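Local structure of CofB (Escherichia coli, 5AX6) at residues E300-D303 with N304-D308. The protein is a homotrimeric minor pilin subunit of the type IVb pilus CFA/III of enterotoxigenic bacteria and probably takes part in assembling that pilus. Residues are numbered along the deposited sequence; the frame is centred on the assembly and turned at random.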
ATOM      1  N   GLU A 300      -3.736   1.043 -18.226  1.00 22.08           N
ATOM      2  CA  GLU A 300      -3.317   0.316 -19.410  1.00 17.76           C
ATOM      3  C   GLU A 300      -2.353   1.159 -20.225  1.00 21.21           C
ATOM      4  O   GLU A 300      -2.460   2.383 -20.249  1.00 22.74           O
ATOM      5  CB  GLU A 300      -4.532  -0.058 -20.265  1.00 26.64           C
ATOM      6  CG  GLU A 300      -5.412  -1.120 -19.657  1.00 31.47           C
ATOM      7  CD  GLU A 300      -4.884  -2.533 -19.883  1.00 43.62           C
ATOM      8  OE1 GLU A 300      -3.728  -2.697 -20.349  1.00 35.32           O
ATOM      9  OE2 GLU A 300      -5.640  -3.487 -19.597  1.00 44.11           O
ATOM     10  N   GLY A 301      -1.414   0.495 -20.884  1.00 19.91           N
ATOM     11  CA  GLY A 301      -0.501   1.160 -21.789  1.00 26.67           C
ATOM     12  C   GLY A 301      -0.021   0.213 -22.872  1.00 28.80           C
ATOM     13  O   GLY A 301      -0.496  -0.912 -22.988  1.00 27.26           O
ATOM     14  N   LYS A 302       0.938   0.672 -23.662  1.00 28.73           N
ATOM     15  CA  LYS A 302       1.529  -0.144 -24.707  1.00 26.21           C
ATOM     16  C   LYS A 302       3.045  -0.041 -24.631  1.00 29.04           C
ATOM     17  O   LYS A 302       3.578   1.037 -24.346  1.00 23.43           O
ATOM     18  CB  LYS A 302       1.033   0.313 -26.082  1.00 29.12           C
ATOM     19  CG  LYS A 302      -0.472   0.210 -26.282  1.00 37.06           C
ATOM     20  CD  LYS A 302      -0.863  -1.144 -26.862  1.00 35.72           C
ATOM     21  CE  LYS A 302      -2.344  -1.189 -27.218  1.00 41.27           C
ATOM     22  NZ  LYS A 302      -3.078  -2.225 -26.427  1.00 43.70           N
ATOM     23  N   ASP A 303       3.738  -1.144 -24.887  1.00 23.66           N
ATOM     24  CA  ASP A 303       5.195  -1.118 -24.872  1.00 20.40           C
ATOM     25  C   ASP A 303       5.724  -0.641 -26.219  1.00 22.68           C
ATOM     26  O   ASP A 303       4.938  -0.304 -27.101  1.00 28.27           O
ATOM     27  CB  ASP A 303       5.766  -2.492 -24.496  1.00 25.14           C
ATOM     28  CG  ASP A 303       5.651  -3.533 -25.610  1.00 40.32           C
ATOM     29  OD1 ASP A 303       5.043  -3.275 -26.670  1.00 37.47           O
ATOM     30  OD2 ASP A 303       6.184  -4.642 -25.395  1.00 40.01           O
ATOM     31  N   ASN A 304       7.047  -0.615 -26.369  1.00 25.00           N
ATOM     32  CA  ASN A 304       7.669   0.016 -27.533  1.00 36.14           C
ATOM     33  C   ASN A 304       7.395  -0.746 -28.829  1.00 40.96           C
ATOM     34  O   ASN A 304       7.642  -0.235 -29.921  1.00 33.85           O
ATOM     35  CB  ASN A 304       9.178   0.164 -27.318  1.00 27.14           C
ATOM     36  CG  ASN A 304       9.863  -1.156 -26.985  1.00 38.00           C
ATOM     37  OD1 ASN A 304       9.439  -2.221 -27.426  1.00 51.74           O
ATOM     38  ND2 ASN A 304      10.929  -1.084 -26.199  1.00 42.81           N
ATOM     39  N   ASN A 305       6.884  -1.966 -28.692  1.00 35.87           N
ATOM     40  CA  ASN A 305       6.480  -2.787 -29.829  1.00 37.09           C
ATOM     41  C   ASN A 305       4.968  -2.805 -29.997  1.00 40.10           C
ATOM     42  O   ASN A 305       4.418  -3.654 -30.704  1.00 41.60           O
ATOM     43  CB  ASN A 305       7.005  -4.210 -29.665  1.00 40.00           C
ATOM     44  CG  ASN A 305       8.507  -4.291 -29.807  1.00 43.29           C
ATOM     45  OD1 ASN A 305       9.091  -3.666 -30.695  1.00 52.24           O
ATOM     46  ND2 ASN A 305       9.148  -5.054 -28.928  1.00 48.47           N
ATOM     47  N   ASP A 306       4.303  -1.861 -29.336  1.00 32.14           N
ATOM     48  CA  ASP A 306       2.859  -1.704 -29.429  1.00 33.65           C
ATOM     49  C   ASP A 306       2.113  -2.908 -28.828  1.00 35.45           C
ATOM     50  O   ASP A 306       0.942  -3.127 -29.121  1.00 32.10           O
ATOM     51  CB  ASP A 306       2.442  -1.493 -30.889  1.00 41.21           C
ATOM     52  CG  ASP A 306       1.025  -0.974 -31.020  1.00 41.36           C
ATOM     53  OD1 ASP A 306       0.562  -0.269 -30.098  1.00 55.94           O
ATOM     54  OD2 ASP A 306       0.367  -1.275 -32.039  1.00 61.80           O
ATOM     55  N   LYS A 307       2.800  -3.679 -27.989  1.00 34.88           N
ATOM     56  CA  LYS A 307       2.161  -4.783 -27.274  1.00 32.59           C
ATOM     57  C   LYS A 307       1.519  -4.326 -25.960  1.00 34.29           C
ATOM     58  O   LYS A 307       1.940  -3.338 -25.340  1.00 30.71           O
ATOM     59  CB  LYS A 307       3.170  -5.897 -26.998  1.00 32.19           C
ATOM     60  CG  LYS A 307       3.886  -6.409 -28.238  1.00 40.97           C
ATOM     61  CD  LYS A 307       2.895  -6.766 -29.333  1.00 44.99           C
ATOM     62  CE  LYS A 307       3.569  -7.529 -30.470  1.00 59.73           C
ATOM     63  NZ  LYS A 307       2.569  -8.219 -31.344  1.00 64.35           N
ATOM     64  N   ASP A 308       0.498  -5.059 -25.540  1.00 29.85           N
ATOM     65  CA  ASP A 308      -0.236  -4.749 -24.325  1.00 29.47           C
ATOM     66  C   ASP A 308       0.694  -4.693 -23.120  1.00 23.81           C
ATOM     67  O   ASP A 308       1.580  -5.534 -22.954  1.00 25.87           O
ATOM     68  CB  ASP A 308      -1.338  -5.778 -24.087  1.00 29.95           C
ATOM     69  CG  ASP A 308      -2.233  -5.411 -22.918  1.00 46.28           C
ATOM     70  OD1 ASP A 308      -2.342  -4.202 -22.605  1.00 46.46           O
ATOM     71  OD2 ASP A 308      -2.832  -6.332 -22.314  1.00 54.06           O
TER
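Asp303 and Lys307 close a tight beta hairpin that joins strand 294-302 to strand 308-315 in the CofB beta-repeat domain. It is a 3:5 hairpin: a type I turn from Asp303 to Asp306, followed by a G1 beta bulge. Asp306 takes the left-handed backbone conformation, and its N bonds to Asp303 O at 2.8 Å, while Asp303 N reaches Lys307 O at 2.9 Å in a fairly straight bond (164°). Beyond the bulge, Lys302 and Asp308 form an antiparallel non-hydrogen-bonded pair.

The Asp303 carboxylate folds back over the turn, its CG between the backbone N and the carbonyl carbon (chi1 74°). That brings Asp303 OD1 within 2.6 Å of Lys307 N, which meets it on the syn side but 35° out of the carboxylate plane. Asp303 OD1 also takes a weak bond from Asn305 N at 3.0 Å, an Asx turn. Replacing Asp303 by alanine removes OD1, which would probably leave Lys307 N and Asn305 N without this shared acceptor and the turn freer to flex. OD2 lies against Lys307 CB, the two side chains running alongside each other.

Gly301 and Lys302 also pair with a strand of a second subunit, so the sheet continues across the trimer interface. Lys302 bends its chain across Asp306, CD 3.5 Å from Asp306 O, and its NZ stays too far from Asp308 for a salt bridge. Two residues back along the strand, Glu300 OE2 is hydrogen-bonded to Thr289 OG1 of the third subunit. A close carboxylate pair, which may raise the proton affinity of one partner, puts Glu300 OE1 3.0 Å from Asp308 OD1.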